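Local coordinates for protein PatF (Prochloron didemni, PDB 4BG2) that belongs to the cyanobactin prenyltransferase family of the patellamide pathway and is probably built to transfer prenyl groups, its own activity being uncertain, at residues Ala150-Ala153 / Leu154-Gly158; Lys204-His207 / Leu208-Tyr211. All blocks are in the same frame, centred on the assembly; numbering follows the deposited sequence.

Contact 1: Ala150-Ala153 / Leu154-Gly158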
# COMPACT_ATOMS: atom_id res chain seq x y z
N ALA A 150 14.62 -9.67 -0.53
CA ALA A 150 14.20 -9.39 -1.90
C ALA A 150 14.30 -10.64 -2.76
O ALA A 150 13.46 -10.84 -3.63
CB ALA A 150 15.04 -8.27 -2.50
N ARG A 151 15.31 -11.48 -2.52
CA ARG A 151 15.42 -12.77 -3.23
C ARG A 151 14.25 -13.70 -2.98
O ARG A 151 13.67 -14.24 -3.91
CB ARG A 151 16.68 -13.54 -2.84
CG ARG A 151 17.90 -13.10 -3.62
CD ARG A 151 19.07 -14.04 -3.43
NE ARG A 151 20.08 -13.66 -4.41
CZ ARG A 151 20.99 -12.72 -4.22
NH1 ARG A 151 21.08 -12.10 -3.04
NH2 ARG A 151 21.84 -12.42 -5.19
N THR A 152 13.92 -13.88 -1.71
CA THR A 152 12.77 -14.70 -1.33
C THR A 152 11.51 -14.21 -2.03
O THR A 152 10.79 -15.00 -2.65
CB THR A 152 12.55 -14.65 0.17
OG1 THR A 152 13.75 -15.06 0.86
CG2 THR A 152 11.38 -15.55 0.57
N ALA A 153 11.24 -12.90 -1.97
CA ALA A 153 10.06 -12.31 -2.65
C ALA A 153 10.09 -12.56 -4.16
O ALA A 153 9.08 -12.92 -4.76
CB ALA A 153 9.96 -10.81 -2.37
N LEU A 154 11.27 -12.35 -4.75
CA LEU A 154 11.45 -12.55 -6.19
C LEU A 154 11.18 -14.00 -6.60
O LEU A 154 10.56 -14.25 -7.63
CB LEU A 154 12.89 -12.16 -6.58
CG LEU A 154 13.19 -11.71 -8.00
CD1 LEU A 154 12.39 -10.49 -8.41
CD2 LEU A 154 14.69 -11.41 -8.09
N VAL A 155 11.65 -14.94 -5.81
CA VAL A 155 11.35 -16.36 -6.02
C VAL A 155 9.86 -16.65 -5.92
O VAL A 155 9.30 -17.34 -6.76
CB VAL A 155 12.09 -17.24 -4.99
CG1 VAL A 155 11.50 -18.65 -4.94
CG2 VAL A 155 13.57 -17.28 -5.32
N LEU A 156 9.21 -16.12 -4.89
CA LEU A 156 7.76 -16.32 -4.73
C LEU A 156 6.98 -15.64 -5.84
O LEU A 156 5.94 -16.14 -6.25
CB LEU A 156 7.29 -15.80 -3.36
CG LEU A 156 7.95 -16.45 -2.14
CD1 LEU A 156 7.51 -15.78 -0.86
CD2 LEU A 156 7.68 -17.96 -2.13
N ASP A 157 7.48 -14.51 -6.34
CA ASP A 157 6.84 -13.83 -7.46
C ASP A 157 7.04 -14.66 -8.72
O ASP A 157 6.11 -14.82 -9.51
CB ASP A 157 7.44 -12.44 -7.66
CG ASP A 157 7.00 -11.79 -8.95
OD1 ASP A 157 5.78 -11.47 -9.08
OD2 ASP A 157 7.86 -11.55 -9.82
N GLY A 158 8.25 -15.16 -8.91
CA GLY A 158 8.59 -15.99 -10.06
C GLY A 158 8.56 -15.29 -11.41
O GLY A 158 8.51 -15.94 -12.44
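Ala153, Leu154 and Thr152 carry this local contact, which lies in the C-terminal turns of helix 147-157 on the outside of the antiparallel barrel, as in the ABBA-type prenyltransferase fold. The backbone evidence is a run of i to i+4 hydrogen bonds. Leu154 N reaches Ala150 O at 2.9 Å and Leu156 N reaches Thr152 O at 3.0 Å, while Val155 N gives the straightest bond of the run, to Arg151 O (165°). The last of them joins Asp157 N to Ala153 O at 2.8 Å.

Ala153 and Leu154 share a neighbour, Leu190 of strand 186-194; Leu154 also meets helix 163-172, and Thr152 meets helix 101-110. Within the helix, Ala153 CB lies 3.1 Å from Leu154 N. Leu154 sets CB 3.3 Å from Ala150 O; its CG stands anti to the backbone N (chi1 -154°), and the side chain touches Leu169 and Leu170 as well as Leu190. Thr152 lies along the edge facing helix 101-110. Its torsion of -56° keeps OG1 beside the backbone N, where Glu148 O and His110 NE2 are both hydrogen-bonded to it, and leaves CG2 to run alongside Leu156, with CD1 of that leucine 4.1 Å from Thr152 CG2. Leu156 CG lies 3.2 Å from Thr152 O, and the leucine also touches Ser102, Arg105 and Phe106. At the helix end Asp157 OD1 is hydrogen-bonded to Lys236 N and Ser235 OG, tying the helix to a later part of the chain. Gly158 leaves the helix with a positive phi, and its N still bonds Leu154 O at 2.8 Å.

Contact 2: Lys204-His207 / Leu208-Tyr211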
# COMPACT_ATOMS: atom_id res chain seq x y z
N LYS A 204 19.62 2.90 -0.49
CA LYS A 204 18.67 2.51 -1.52
C LYS A 204 18.17 3.67 -2.39
O LYS A 204 17.93 4.78 -1.89
CB LYS A 204 17.48 1.76 -0.91
CG LYS A 204 17.91 0.42 -0.35
CD LYS A 204 16.76 -0.38 0.24
CE LYS A 204 17.32 -1.63 0.90
NZ LYS A 204 16.35 -2.18 1.86
N GLY A 205 18.03 3.41 -3.68
CA GLY A 205 17.35 4.34 -4.59
C GLY A 205 18.10 4.61 -5.87
O GLY A 205 17.48 4.88 -6.91
N LYS A 206 19.41 4.55 -5.83
CA LYS A 206 20.23 4.94 -6.97
C LYS A 206 20.06 4.01 -8.15
O LYS A 206 20.11 4.47 -9.29
CB LYS A 206 21.70 5.12 -6.55
CG LYS A 206 21.86 6.29 -5.58
CD LYS A 206 23.23 6.93 -5.61
CE LYS A 206 23.28 8.08 -4.61
NZ LYS A 206 24.68 8.52 -4.36
N HIS A 207 19.84 2.71 -7.91
CA HIS A 207 19.57 1.79 -9.02
C HIS A 207 18.22 2.09 -9.68
O HIS A 207 18.11 2.07 -10.91
CB HIS A 207 19.62 0.33 -8.59
CG HIS A 207 20.95 -0.10 -8.05
ND1 HIS A 207 22.07 -0.24 -8.84
CD2 HIS A 207 21.32 -0.45 -6.80
CE1 HIS A 207 23.08 -0.63 -8.09
NE2 HIS A 207 22.65 -0.80 -6.86
N LEU A 208 17.21 2.39 -8.87
CA LEU A 208 15.90 2.76 -9.38
C LEU A 208 15.94 4.10 -10.13
O LEU A 208 15.31 4.24 -11.17
CB LEU A 208 14.84 2.80 -8.27
CG LEU A 208 13.42 3.25 -8.69
CD1 LEU A 208 12.86 2.40 -9.83
CD2 LEU A 208 12.45 3.23 -7.52
N GLU A 209 16.64 5.08 -9.58
CA GLU A 209 16.83 6.38 -10.23
C GLU A 209 17.44 6.20 -11.61
O GLU A 209 16.92 6.75 -12.60
CB GLU A 209 17.75 7.30 -9.42
CG GLU A 209 17.10 7.93 -8.21
CD GLU A 209 18.09 8.65 -7.30
OE1 GLU A 209 19.18 9.06 -7.78
OE2 GLU A 209 17.76 8.80 -6.09
N GLN A 210 18.52 5.42 -11.67
CA GLN A 210 19.22 5.17 -12.94
C GLN A 210 18.32 4.46 -13.93
O GLN A 210 18.32 4.80 -15.10
CB GLN A 210 20.52 4.36 -12.76
CG GLN A 210 21.75 5.20 -12.61
CD GLN A 210 21.89 6.32 -13.65
OE1 GLN A 210 21.94 6.06 -14.87
NE2 GLN A 210 21.96 7.56 -13.17
N TYR A 211 17.60 3.44 -13.45
CA TYR A 211 16.71 2.66 -14.29
C TYR A 211 15.63 3.57 -14.86
O TYR A 211 15.31 3.51 -16.04
CB TYR A 211 16.08 1.52 -13.48
CG TYR A 211 15.07 0.73 -14.26
CD1 TYR A 211 15.46 -0.36 -15.02
CD2 TYR A 211 13.73 1.11 -14.28
CE1 TYR A 211 14.53 -1.07 -15.78
CE2 TYR A 211 12.81 0.40 -15.04
CZ TYR A 211 13.21 -0.69 -15.78
OH TYR A 211 12.30 -1.40 -16.51
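The first turn of helix 206-215 begins at Gly205, which sits at the N-cap and whose carbonyl O accepts Glu209 N at 2.8 Å, a nearly straight bond (166°). Two further i to i+4 bonds follow, Gln210 N to Lys206 O at 3.0 Å and Tyr211 N to His207 O at 2.9 Å. With no side chain of its own to accept from the turn, Gly205 is served from outside: the carboxylate of Asp172 takes Gly205 N on OD1 and Leu208 N on OD2. The phi of 132° at Gly205 would press a CB against Lys204 O, so glycine suits the position.

Glu209 lies against the carbonyl of Gly205, its chain extended beyond CG. That methylene stands anti to the carbonyl carbon (chi1 -77°), which lays Glu209 CG 3.3 Å from Gly205 O and keeps the carboxylate near the N-terminal end, where it would probably be favoured by the helix dipole. Lys206 NZ stays 6.5 Å from Glu209 OE1, too far for a salt bridge. An alanine at Glu209 would take away CG and the carboxylate, and is likely to leave Gly205 O less covered and a gap beside Pro195 and Phe224.

On the side facing helix 163-172, His207 lies on Arg171 and Asp172. Tyr211 brings CB to 3.3 Å from His207 O, and its side chain touches Glu164 and Val168. A glycine at the N-cap, with an aspartate from helix 163-172 bonded to its own N and to the first-turn amide of Leu208, is a form of N-terminal capping supplied from elsewhere in the chain.

Contact 1 precedes contact 2 along the chain, and the two occupy different helices, 147-157 and 206-215. Their centres are 19 Å apart and their nearest atoms about 8 Å, so they do not touch. What relates them is helix 163-172, which comes between them in sequence: contact 1 meets it at Leu169 and Leu170, contact 2 at Glu164, Val168, Arg171 and Asp172. After that helix the chain runs through the antiparallel strands 173-181 and 186-194. Contact 1 joins its helix to strand 186-194 and to two helices, whereas contact 2, reached after the unmodelled residues 196-203, joins its helix to helix 163-172 and to loop residues.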